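PDB 3OYZ: malate synthase from Haloferax volcanii, which catalyses the magnesium-dependent condensation of acetyl-CoA with glyoxylate and the hydrolysis that follows to give malate, a step of the glyoxylate cycle. Local coordinates for residues A[65-70]-A[103-108]. Residues are numbered along the deposited sequence; the frame is centred on the assembly and turned at random.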
loop_
_atom_site.group_PDB
_atom_site.type_symbol
_atom_site.label_atom_id
_atom_site.label_comp_id
_atom_site.label_asym_id
_atom_site.label_seq_id
_atom_site.Cartn_x
_atom_site.Cartn_y
_atom_site.Cartn_z
ATOM N N ASN A 65 35.136 -15.047 -15.319
ATOM C CA ASN A 65 34.444 -16.335 -15.219
ATOM C C ASN A 65 33.156 -16.301 -15.979
ATOM O O ASN A 65 32.813 -17.271 -16.677
ATOM C CB ASN A 65 34.191 -16.743 -13.761
ATOM C CG ASN A 65 35.452 -17.189 -13.096
ATOM O OD1 ASN A 65 36.437 -17.284 -13.806
ATOM N ND2 ASN A 65 35.501 -17.306 -11.775
ATOM N N ILE A 66 32.433 -15.173 -15.848
ATOM C CA ILE A 66 31.223 -15.014 -16.639
ATOM C C ILE A 66 31.465 -15.148 -18.118
ATOM O O ILE A 66 30.720 -15.806 -18.847
ATOM C CB ILE A 66 30.531 -13.572 -16.378
ATOM C CG1 ILE A 66 29.872 -13.584 -15.010
ATOM C CG2 ILE A 66 29.496 -13.328 -17.462
ATOM C CD1 ILE A 66 29.499 -12.115 -14.406
ATOM N N VAL A 67 32.457 -14.448 -18.634
ATOM C CA VAL A 67 32.734 -14.588 -20.072
ATOM C C VAL A 67 33.087 -16.047 -20.465
ATOM O O VAL A 67 32.561 -16.607 -21.435
ATOM C CB VAL A 67 33.880 -13.689 -20.574
ATOM C CG1 VAL A 67 34.247 -14.042 -22.048
ATOM C CG2 VAL A 67 33.526 -12.234 -20.498
ATOM N N GLU A 68 33.941 -16.658 -19.663
ATOM C CA GLU A 68 34.418 -18.047 -19.926
ATOM C C GLU A 68 33.304 -19.093 -19.899
ATOM O O GLU A 68 33.131 -19.827 -20.892
ATOM C CB GLU A 68 35.486 -18.355 -18.875
ATOM C CG GLU A 68 36.444 -19.523 -19.162
ATOM C CD GLU A 68 37.090 -20.057 -17.890
ATOM O OE1 GLU A 68 37.567 -19.316 -17.002
ATOM O OE2 GLU A 68 37.122 -21.294 -17.757
ATOM N N VAL A 69 32.521 -19.141 -18.811
ATOM C CA VAL A 69 31.411 -20.089 -18.756
ATOM C C VAL A 69 30.330 -19.898 -19.797
ATOM O O VAL A 69 29.864 -20.873 -20.422
ATOM C CB VAL A 69 30.759 -20.174 -17.383
ATOM C CG1 VAL A 69 29.537 -21.092 -17.460
ATOM C CG2 VAL A 69 31.811 -20.550 -16.317
ATOM N N ILE A 70 29.898 -18.653 -20.031
ATOM C CA ILE A 70 28.800 -18.481 -20.976
ATOM C C ILE A 70 29.286 -18.740 -22.409
ATOM O O ILE A 70 28.531 -19.174 -23.300
ATOM C CB ILE A 70 28.206 -16.984 -20.889
ATOM C CG1 ILE A 70 27.571 -16.786 -19.516
ATOM C CG2 ILE A 70 27.195 -16.782 -21.985
ATOM C CD1 ILE A 70 26.797 -15.459 -19.347
ATOM N N LEU A 103 30.952 -3.874 -20.527
ATOM C CA LEU A 103 31.625 -3.645 -21.790
ATOM C C LEU A 103 32.556 -4.883 -22.120
ATOM O O LEU A 103 32.555 -5.370 -23.256
ATOM C CB LEU A 103 32.425 -2.358 -21.639
ATOM C CG LEU A 103 33.101 -1.743 -22.872
ATOM C CD1 LEU A 103 32.136 -1.337 -23.999
ATOM C CD2 LEU A 103 34.001 -0.579 -22.435
ATOM N N ASP A 104 33.338 -5.361 -21.158
ATOM C CA ASP A 104 34.198 -6.576 -21.302
ATOM C C ASP A 104 33.388 -7.810 -21.666
ATOM O O ASP A 104 33.664 -8.491 -22.676
ATOM C CB ASP A 104 34.921 -6.905 -19.980
ATOM C CG ASP A 104 35.910 -5.850 -19.567
ATOM O OD1 ASP A 104 36.307 -5.058 -20.453
ATOM O OD2 ASP A 104 36.294 -5.812 -18.366
ATOM N N ILE A 105 32.336 -8.067 -20.882
ATOM C CA ILE A 105 31.486 -9.230 -21.092
ATOM C C ILE A 105 30.883 -9.270 -22.486
ATOM O O ILE A 105 30.760 -10.377 -23.038
ATOM C CB ILE A 105 30.463 -9.406 -19.966
ATOM C CG1 ILE A 105 31.241 -9.670 -18.677
ATOM C CG2 ILE A 105 29.454 -10.471 -20.281
ATOM C CD1 ILE A 105 30.428 -9.444 -17.381
ATOM N N THR A 106 30.546 -8.130 -23.101
ATOM C CA THR A 106 29.841 -8.232 -24.388
ATOM C C THR A 106 30.774 -8.126 -25.588
ATOM O O THR A 106 30.329 -8.035 -26.726
ATOM C CB THR A 106 28.798 -7.066 -24.547
ATOM O OG1 THR A 106 29.487 -5.875 -24.153
ATOM C CG2 THR A 106 27.657 -7.243 -23.530
ATOM N N ASP A 107 32.072 -8.053 -25.370
ATOM C CA ASP A 107 32.996 -8.043 -26.527
ATOM C C ASP A 107 32.665 -9.278 -27.379
ATOM O O ASP A 107 32.776 -10.374 -26.862
ATOM C CB ASP A 107 34.421 -8.143 -25.980
ATOM C CG ASP A 107 35.500 -8.133 -27.063
ATOM O OD1 ASP A 107 35.206 -8.248 -28.280
ATOM O OD2 ASP A 107 36.660 -7.980 -26.624
ATOM N N PRO A 108 32.221 -9.134 -28.635
ATOM C CA PRO A 108 31.698 -10.212 -29.468
ATOM C C PRO A 108 32.809 -11.226 -29.887
ATOM O O PRO A 108 32.523 -12.395 -30.134
ATOM C CB PRO A 108 31.222 -9.473 -30.727
ATOM C CG PRO A 108 31.025 -8.074 -30.278
ATOM C CD PRO A 108 32.230 -7.868 -29.388
#
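Val67 and Ile105 meet without an aromatic ring between them; the flat group beside their contact is the peptide joining Asp104 to Ile105. Val67 CG2 lies out of that peptide's plane, beyond its Asp104 O and Ile105 CA side and not over its middle, 4.3 Å from Asp104 O. The same methyl reaches deepest at Ile105, where CG2 lies 3.7 Å from CA and 3.9 Å from Ile105 CG1. With CG1 anti to the backbone N (chi1 172°), Val67 CG2 is left anti to the carbonyl carbon and beside the N, as the two side chains pass in opposite directions. The backbones also come nearest here, with Val67 CA 5.6 Å from Ile105 CA. Ile66 takes the other end of Ile105, crossing it at a slant: its CG2 is 4.0 Å from both Ile105 CD1 and Ile105 CG2, and Ile66 CD1 also approaches Ile105 CD1. The extended end of Ile105 (chi2 162°) carries CD1 out to these branches. No hydrogen bond joins 65-70 to 103-108, so the evidence is for a mainly apolar, largely buried contact, 160 Å² summed over both sides. Cutting Ile105 back to alanine would probably leave Ile66 CG2 and CD1 without the methyls they rest on, take CG1 from beside Val67 CG2, and open a gap between the helices. Ile105 also touches Phe119 of strand 118-121 and Ile116, which ties the pair to the sheet, whereas Val69 packs on helix 29-36. Helices 59-73 and 92-105 follow strands 45-49 and 80-81, neighbours in the parallel sheet, and the Ile66 side chain lies about 8 Å from that of glyoxylate-binding Arg84. Such side-by-side contact between successive outer helices is characteristic of the TIM barrel.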